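Local coordinates for protein copper-containing nitrite reductase (Thermus scotoductus, PDB 6HBE) that probably reduces nitrite to nitric oxide with electrons from a cytochrome c, as a homotrimeric copper enzyme of the multicopper oxidase family, at residues E140-E145 against Y199-F204; M225-N230 against D247-E252. All blocks are in the same frame, centred on the assembly; numbering follows the deposited sequence.

Contact 1. Residues E140-E145 against Y199-F204; sequences EKYRME and YLRIYF
Glu145 and Arg201 form a salt bridge where helix 143-148 packs beside strand 199-208, in the second cupredoxin-like beta-sandwich of the chain. Segment 140-145 belongs to the connection that follows strand 131-137 of the first sandwich. Tyr142 holds the N-cap position of the helix.

Arg201 can be followed outward. From CB, which points toward segment 140-145, the chain continues with CG anti to the backbone N (chi1 -166°). A bend at chi3 (78°) then turns the guanidinium. Arg201 CD passes 3.9 Å from Tyr142 CD2. Arg201 NE lies 3.8 Å from the same Tyr142 CD2, and this carbon sits over one face of the guanidinium, toward its rim. Arg201 NE also donates to Tyr203 OH at 3.0 Å, in the guanidinium plane. NH2 donates to this hydroxyl too, so Tyr203 is gripped side-on by two nitrogens. Arg201 NH1 meets Glu145 OE1 at 2.9 Å in a fairly straight bond (164°). It arrives on the anti side of the carboxylate, and the two flat groups are nearly coplanar. A second bond from Arg201 NH1 reaches Tyr199 OH at 2.9 Å. Bonds at all three nitrogens fix the rotation of the guanidinium. A leucine here would probably leave the Glu145 carboxylate without its main cationic partner and strip Tyr199 and Tyr203 of their shared donor.

Glu145 OE2 extends the network to Lys141 NZ at 3.6 Å. Tyr199 OH has another partner in Glu252. Met144 and the Tyr199 ring lie alongside each other and run opposite ways. Met144 CG lies over the ring face, 4.1 Å from the centroid of Tyr199, a CH-pi contact. The sulfur comes in obliquely as a Met-aromatic contact, with Met144 SD 3.4 Å from Tyr199 CD1.

Contact 2. Residues M225-N230 against D247-E252; sequences MYYQGN and DSWVIE
Met225 to Tyr227 run antiparallel to Trp249 to Ile251 in a sheet of the second cupredoxin-like sandwich, with Tyr226 and Val250 as the hydrogen-bonded pair. Tyr226 N donates to Val250 O at 2.8 Å and Val250 N returns the bond to Tyr226 O. Gln228 N reaches Ser248 O at 2.9 Å, where the strand enters overlapping type II and type I' turns. There Gly229 CA packs 3.6 Å from Val250 CG2.

Trp249 has CG anti to its carbonyl carbon (chi1 -68°), which lays the indole between Met225 and Tyr227. Met225 CE sits over one face of the Trp249 six-membered ring, 4.1 Å from the centroid. Tyr227 CB lies over the opposite face, while the Tyr227 ring itself meets the indole obliquely.

Tyr226 OH donates to Glu252 OE1 at 2.8 Å and Tyr227 OH to Asp247 OD1 at 2.6 Å, each from above the carboxylate plane. Asp247 OD1 also accepts from Thr240 of a second subunit, and Asp247 OD2 from the backbone N of Gly244. Gln228 is hydrogen-bonded to Gln239 of that subunit. With three donors around it, the buried Asp247 probably stays ionised, and one of those donors comes from the second subunit.

Contact 1 and contact 2 meet in the second cupredoxin-like domain, their centres about 9 Å apart. Strands 199-208 and 248-254 are neighbours in one sheet. Two tyrosines of contact 1 tie it to contact 2: Tyr199 OH lies 2.6 Å from Glu252 OE2, and Tyr142 OH lies 2.7 Å from Gly229 O. Both are probable hydrogen bonds. Glu252 OE1 also accepts from the backbone N of Met144. Contact 1 stands away from the metal sites. Contact 2 comes closer: the Gln228 side chain is about 7 Å from that of His80, a copper ligand, and about 11 Å from a bound copper ion.

Contact 1. Residues E140-E145 against Y199-F204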
loop_
_atom_site.group_PDB
_atom_site.type_symbol
_atom_site.label_atom_id
_atom_site.label_comp_id
_atom_site.label_asym_id
_atom_site.label_seq_id
_atom_site.Cartn_x
_atom_site.Cartn_y
_atom_site.Cartn_z
ATOM N N GLU C 140 -14.605 -28.807 -18.671
ATOM C CA GLU C 140 -13.358 -29.544 -18.425
ATOM C C GLU C 140 -13.152 -29.673 -16.918
ATOM O O GLU C 140 -13.086 -28.659 -16.214
ATOM C CB GLU C 140 -12.159 -28.803 -19.053
ATOM C CG GLU C 140 -10.790 -29.437 -18.777
ATOM C CD GLU C 140 -9.606 -28.619 -19.285
ATOM O OE1 GLU C 140 -9.791 -27.576 -19.957
ATOM O OE2 GLU C 140 -8.470 -29.033 -18.999
ATOM N N LYS C 141 -13.041 -30.897 -16.412
ATOM C CA LYS C 141 -12.856 -31.082 -14.962
ATOM C C LYS C 141 -11.442 -30.664 -14.507
ATOM O O LYS C 141 -10.484 -30.815 -15.252
ATOM C CB LYS C 141 -13.171 -32.527 -14.565
ATOM C CG LYS C 141 -14.641 -32.855 -14.804
ATOM C CD LYS C 141 -15.012 -34.259 -14.356
ATOM C CE LYS C 141 -16.469 -34.579 -14.680
ATOM N NZ LYS C 141 -17.410 -33.617 -14.038
ATOM N N TYR C 142 -11.331 -30.101 -13.297
ATOM C CA TYR C 142 -10.030 -29.723 -12.715
ATOM C C TYR C 142 -9.193 -30.992 -12.480
ATOM O O TYR C 142 -9.735 -32.108 -12.376
ATOM C CB TYR C 142 -10.226 -28.926 -11.387
ATOM C CG TYR C 142 -10.895 -27.555 -11.562
ATOM C CD1 TYR C 142 -10.186 -26.458 -12.081
ATOM C CD2 TYR C 142 -12.219 -27.355 -11.193
ATOM C CE1 TYR C 142 -10.805 -25.211 -12.239
ATOM C CE2 TYR C 142 -12.845 -26.122 -11.344
ATOM C CZ TYR C 142 -12.144 -25.049 -11.862
ATOM O OH TYR C 142 -12.800 -23.838 -12.010
ATOM N N ARG C 143 -7.876 -30.833 -12.405
ATOM C CA ARG C 143 -6.958 -31.968 -12.415
ATOM C C ARG C 143 -7.138 -32.989 -11.275
ATOM O O ARG C 143 -7.115 -34.210 -11.541
ATOM C CB ARG C 143 -5.520 -31.461 -12.506
ATOM C CG ARG C 143 -4.455 -32.534 -12.453
ATOM C CD ARG C 143 -3.119 -31.997 -12.919
ATOM N NE ARG C 143 -2.029 -32.755 -12.341
ATOM C CZ ARG C 143 -0.747 -32.461 -12.488
ATOM N NH1 ARG C 143 -0.370 -31.434 -13.240
ATOM N NH2 ARG C 143 0.163 -33.207 -11.874
ATOM N N MET C 144 -7.323 -32.530 -10.028
ATOM C CA MET C 144 -7.495 -33.446 -8.893
ATOM C C MET C 144 -8.828 -34.216 -8.964
ATOM O O MET C 144 -8.900 -35.369 -8.541
ATOM C CB MET C 144 -7.365 -32.740 -7.528
ATOM C CG MET C 144 -7.232 -33.708 -6.333
ATOM S SD MET C 144 -6.942 -32.867 -4.738
ATOM C CE MET C 144 -5.203 -32.442 -4.912
ATOM N N GLU C 145 -9.889 -33.593 -9.471
ATOM C CA GLU C 145 -11.146 -34.327 -9.719
ATOM C C GLU C 145 -10.933 -35.421 -10.771
ATOM O O GLU C 145 -11.340 -36.562 -10.568
ATOM C CB GLU C 145 -12.282 -33.401 -10.157
ATOM C CG GLU C 145 -13.564 -34.148 -10.570
ATOM C CD GLU C 145 -14.848 -33.318 -10.502
ATOM O OE1 GLU C 145 -14.838 -32.117 -10.130
ATOM O OE2 GLU C 145 -15.911 -33.894 -10.817
ATOM N N TYR C 199 -10.540 -34.276 0.099
ATOM C CA TYR C 199 -10.266 -33.442 -1.079
ATOM C C TYR C 199 -11.096 -32.147 -0.975
ATOM O O TYR C 199 -12.333 -32.174 -1.114
ATOM C CB TYR C 199 -10.557 -34.239 -2.363
ATOM C CG TYR C 199 -10.755 -33.468 -3.661
ATOM C CD1 TYR C 199 -10.163 -32.202 -3.897
ATOM C CD2 TYR C 199 -11.512 -34.036 -4.705
ATOM C CE1 TYR C 199 -10.373 -31.526 -5.088
ATOM C CE2 TYR C 199 -11.715 -33.356 -5.907
ATOM C CZ TYR C 199 -11.127 -32.116 -6.105
ATOM O OH TYR C 199 -11.343 -31.468 -7.304
ATOM N N LEU C 200 -10.413 -31.024 -0.697
ATOM C CA LEU C 200 -11.059 -29.704 -0.661
ATOM C C LEU C 200 -10.885 -28.949 -1.975
ATOM O O LEU C 200 -9.812 -28.999 -2.574
ATOM C CB LEU C 200 -10.489 -28.847 0.490
ATOM C CG LEU C 200 -10.552 -29.439 1.901
ATOM C CD1 LEU C 200 -10.070 -28.411 2.921
ATOM C CD2 LEU C 200 -11.937 -29.934 2.324
ATOM N N ARG C 201 -11.931 -28.238 -2.411
ATOM C CA ARG C 201 -11.793 -27.255 -3.512
ATOM C C ARG C 201 -12.233 -25.865 -3.001
ATOM O O ARG C 201 -13.347 -25.706 -2.510
ATOM C CB ARG C 201 -12.536 -27.684 -4.786
ATOM C CG ARG C 201 -12.142 -26.884 -6.050
ATOM C CD ARG C 201 -12.286 -27.726 -7.316
ATOM N NE ARG C 201 -13.678 -27.840 -7.752
ATOM C CZ ARG C 201 -14.262 -28.921 -8.301
ATOM N NH1 ARG C 201 -13.618 -30.072 -8.491
ATOM N NH2 ARG C 201 -15.533 -28.828 -8.672
ATOM N N ILE C 202 -11.327 -24.877 -3.104
ATOM C CA ILE C 202 -11.516 -23.532 -2.534
ATOM C C ILE C 202 -11.710 -22.590 -3.734
ATOM O O ILE C 202 -10.945 -22.642 -4.703
ATOM C CB ILE C 202 -10.304 -23.096 -1.670
ATOM C CG1 ILE C 202 -10.085 -24.087 -0.508
ATOM C CG2 ILE C 202 -10.493 -21.677 -1.111
ATOM C CD1 ILE C 202 -8.720 -23.984 0.142
ATOM N N TYR C 203 -12.751 -21.781 -3.682
ATOM C CA TYR C 203 -13.047 -20.762 -4.696
ATOM C C TYR C 203 -12.787 -19.427 -3.983
ATOM O O TYR C 203 -13.558 -19.048 -3.091
ATOM C CB TYR C 203 -14.502 -20.886 -5.155
ATOM C CG TYR C 203 -14.870 -22.210 -5.843
ATOM C CD1 TYR C 203 -15.114 -23.374 -5.093
ATOM C CD2 TYR C 203 -15.013 -22.282 -7.222
ATOM C CE1 TYR C 203 -15.468 -24.573 -5.711
ATOM C CE2 TYR C 203 -15.361 -23.480 -7.864
ATOM C CZ TYR C 203 -15.576 -24.629 -7.097
ATOM O OH TYR C 203 -15.933 -25.825 -7.692
ATOM N N PHE C 204 -11.707 -18.734 -4.366
ATOM C CA PHE C 204 -11.245 -17.522 -3.647
ATOM C C PHE C 204 -11.302 -16.291 -4.542
ATOM O O PHE C 204 -10.739 -16.315 -5.640
ATOM C CB PHE C 204 -9.803 -17.722 -3.169
ATOM C CG PHE C 204 -9.202 -16.492 -2.504
ATOM C CD1 PHE C 204 -9.796 -15.950 -1.389
ATOM C CD2 PHE C 204 -8.016 -15.934 -2.963
ATOM C CE1 PHE C 204 -9.269 -14.838 -0.763
ATOM C CE2 PHE C 204 -7.456 -14.835 -2.309
ATOM C CZ PHE C 204 -8.110 -14.275 -1.227
#

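Contact 2. Residues M225-N230 against D247-E252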
loop_
_atom_site.group_PDB
_atom_site.type_symbol
_atom_site.label_atom_id
_atom_site.label_comp_id
_atom_site.label_asym_id
_atom_site.label_seq_id
_atom_site.Cartn_x
_atom_site.Cartn_y
_atom_site.Cartn_z
ATOM N N MET C 225 -3.448 -24.997 -8.412
ATOM C CA MET C 225 -4.204 -23.746 -8.407
ATOM C C MET C 225 -4.446 -23.280 -9.839
ATOM O O MET C 225 -3.628 -23.507 -10.699
ATOM C CB MET C 225 -3.465 -22.638 -7.649
ATOM C CG MET C 225 -2.748 -23.079 -6.401
ATOM S SD MET C 225 -2.240 -21.744 -5.301
ATOM C CE MET C 225 -1.228 -20.762 -6.395
ATOM N N TYR C 226 -5.557 -22.585 -10.053
ATOM C CA TYR C 226 -5.958 -22.116 -11.371
ATOM C C TYR C 226 -6.244 -20.622 -11.310
ATOM O O TYR C 226 -7.215 -20.202 -10.673
ATOM C CB TYR C 226 -7.184 -22.907 -11.846
ATOM C CG TYR C 226 -6.986 -24.405 -11.721
ATOM C CD1 TYR C 226 -7.321 -25.079 -10.543
ATOM C CD2 TYR C 226 -6.451 -25.150 -12.773
ATOM C CE1 TYR C 226 -7.119 -26.457 -10.418
ATOM C CE2 TYR C 226 -6.250 -26.519 -12.658
ATOM C CZ TYR C 226 -6.585 -27.173 -11.496
ATOM O OH TYR C 226 -6.389 -28.532 -11.375
ATOM N N TYR C 227 -5.407 -19.820 -11.953
ATOM C CA TYR C 227 -5.593 -18.360 -11.970
ATOM C C TYR C 227 -6.885 -17.987 -12.732
ATOM O O TYR C 227 -7.141 -18.512 -13.831
ATOM C CB TYR C 227 -4.372 -17.642 -12.527
ATOM C CG TYR C 227 -4.401 -16.094 -12.478
ATOM C CD1 TYR C 227 -4.553 -15.393 -11.275
ATOM C CD2 TYR C 227 -4.240 -15.342 -13.639
ATOM C CE1 TYR C 227 -4.562 -13.992 -11.247
ATOM C CE2 TYR C 227 -4.230 -13.946 -13.630
ATOM C CZ TYR C 227 -4.387 -13.265 -12.433
ATOM O OH TYR C 227 -4.398 -11.865 -12.479
ATOM N N GLN C 228 -7.692 -17.144 -12.085
ATOM C CA GLN C 228 -9.066 -16.766 -12.481
ATOM C C GLN C 228 -10.090 -17.906 -12.359
ATOM O O GLN C 228 -11.244 -17.736 -12.752
ATOM C CB GLN C 228 -9.100 -16.194 -13.902
ATOM C CG GLN C 228 -8.074 -15.067 -14.118
ATOM C CD GLN C 228 -8.571 -13.720 -13.597
ATOM O OE1 GLN C 228 -9.730 -13.365 -13.798
ATOM N NE2 GLN C 228 -7.683 -12.949 -12.991
ATOM N N GLY C 229 -9.687 -19.044 -11.811
ATOM C CA GLY C 229 -10.511 -20.268 -11.868
ATOM C C GLY C 229 -10.578 -20.995 -13.223
ATOM O O GLY C 229 -11.340 -21.978 -13.353
ATOM N N ASN C 230 -9.812 -20.545 -14.214
ATOM C CA ASN C 230 -9.779 -21.207 -15.525
ATOM C C ASN C 230 -8.843 -22.418 -15.500
ATOM O O ASN C 230 -7.644 -22.260 -15.239
ATOM C CB ASN C 230 -9.345 -20.227 -16.630
ATOM C CG ASN C 230 -9.567 -20.780 -18.039
ATOM O OD1 ASN C 230 -9.044 -21.837 -18.377
ATOM N ND2 ASN C 230 -10.327 -20.059 -18.859
ATOM N N ASP C 247 -8.793 -10.134 -8.545
ATOM C CA ASP C 247 -8.175 -11.410 -8.906
ATOM C C ASP C 247 -8.834 -12.561 -8.131
ATOM O O ASP C 247 -9.312 -12.394 -7.011
ATOM C CB ASP C 247 -6.663 -11.458 -8.570
ATOM C CG ASP C 247 -5.759 -10.751 -9.598
ATOM O OD1 ASP C 247 -6.040 -10.792 -10.840
ATOM O OD2 ASP C 247 -4.682 -10.243 -9.130
ATOM N N SER C 248 -8.812 -13.735 -8.726
ATOM C CA SER C 248 -9.416 -14.942 -8.127
ATOM C C SER C 248 -8.589 -16.181 -8.435
ATOM O O SER C 248 -7.753 -16.152 -9.345
ATOM C CB SER C 248 -10.834 -15.169 -8.671
ATOM O OG SER C 248 -10.790 -15.552 -10.078
ATOM N N TRP C 249 -8.832 -17.240 -7.653
ATOM C CA TRP C 249 -8.220 -18.548 -7.818
ATOM C C TRP C 249 -9.220 -19.661 -7.522
ATOM O O TRP C 249 -10.089 -19.477 -6.677
ATOM C CB TRP C 249 -7.026 -18.732 -6.848
ATOM C CG TRP C 249 -5.820 -17.869 -7.116
ATOM C CD1 TRP C 249 -5.566 -16.611 -6.575
ATOM C CD2 TRP C 249 -4.706 -18.178 -7.951
ATOM N NE1 TRP C 249 -4.372 -16.140 -7.040
ATOM C CE2 TRP C 249 -3.812 -17.073 -7.882
ATOM C CE3 TRP C 249 -4.347 -19.291 -8.733
ATOM C CZ2 TRP C 249 -2.573 -17.054 -8.559
ATOM C CZ3 TRP C 249 -3.114 -19.260 -9.439
ATOM C CH2 TRP C 249 -2.260 -18.136 -9.358
ATOM N N VAL C 250 -9.088 -20.804 -8.218
ATOM C CA VAL C 250 -9.571 -22.110 -7.683
ATOM C C VAL C 250 -8.353 -22.932 -7.202
ATOM O O VAL C 250 -7.329 -22.978 -7.877
ATOM C CB VAL C 250 -10.402 -22.893 -8.728
ATOM C CG1 VAL C 250 -10.734 -24.297 -8.256
ATOM C CG2 VAL C 250 -11.694 -22.145 -9.012
ATOM N N ILE C 251 -8.446 -23.507 -6.003
ATOM C CA ILE C 251 -7.344 -24.244 -5.376
ATOM C C ILE C 251 -7.860 -25.669 -5.021
ATOM O O ILE C 251 -8.938 -25.807 -4.449
ATOM C CB ILE C 251 -6.893 -23.491 -4.106
ATOM C CG1 ILE C 251 -6.267 -22.127 -4.485
ATOM C CG2 ILE C 251 -5.936 -24.317 -3.251
ATOM C CD1 ILE C 251 -6.284 -21.133 -3.323
ATOM N N GLU C 252 -7.089 -26.696 -5.382
ATOM C CA GLU C 252 -7.332 -28.088 -4.975
ATOM C C GLU C 252 -6.223 -28.538 -4.005
ATOM O O GLU C 252 -5.042 -28.373 -4.309
ATOM C CB GLU C 252 -7.335 -28.983 -6.225
ATOM C CG GLU C 252 -8.456 -28.694 -7.201
ATOM C CD GLU C 252 -8.434 -29.645 -8.404
ATOM O OE1 GLU C 252 -7.425 -29.707 -9.112
ATOM O OE2 GLU C 252 -9.438 -30.341 -8.630
#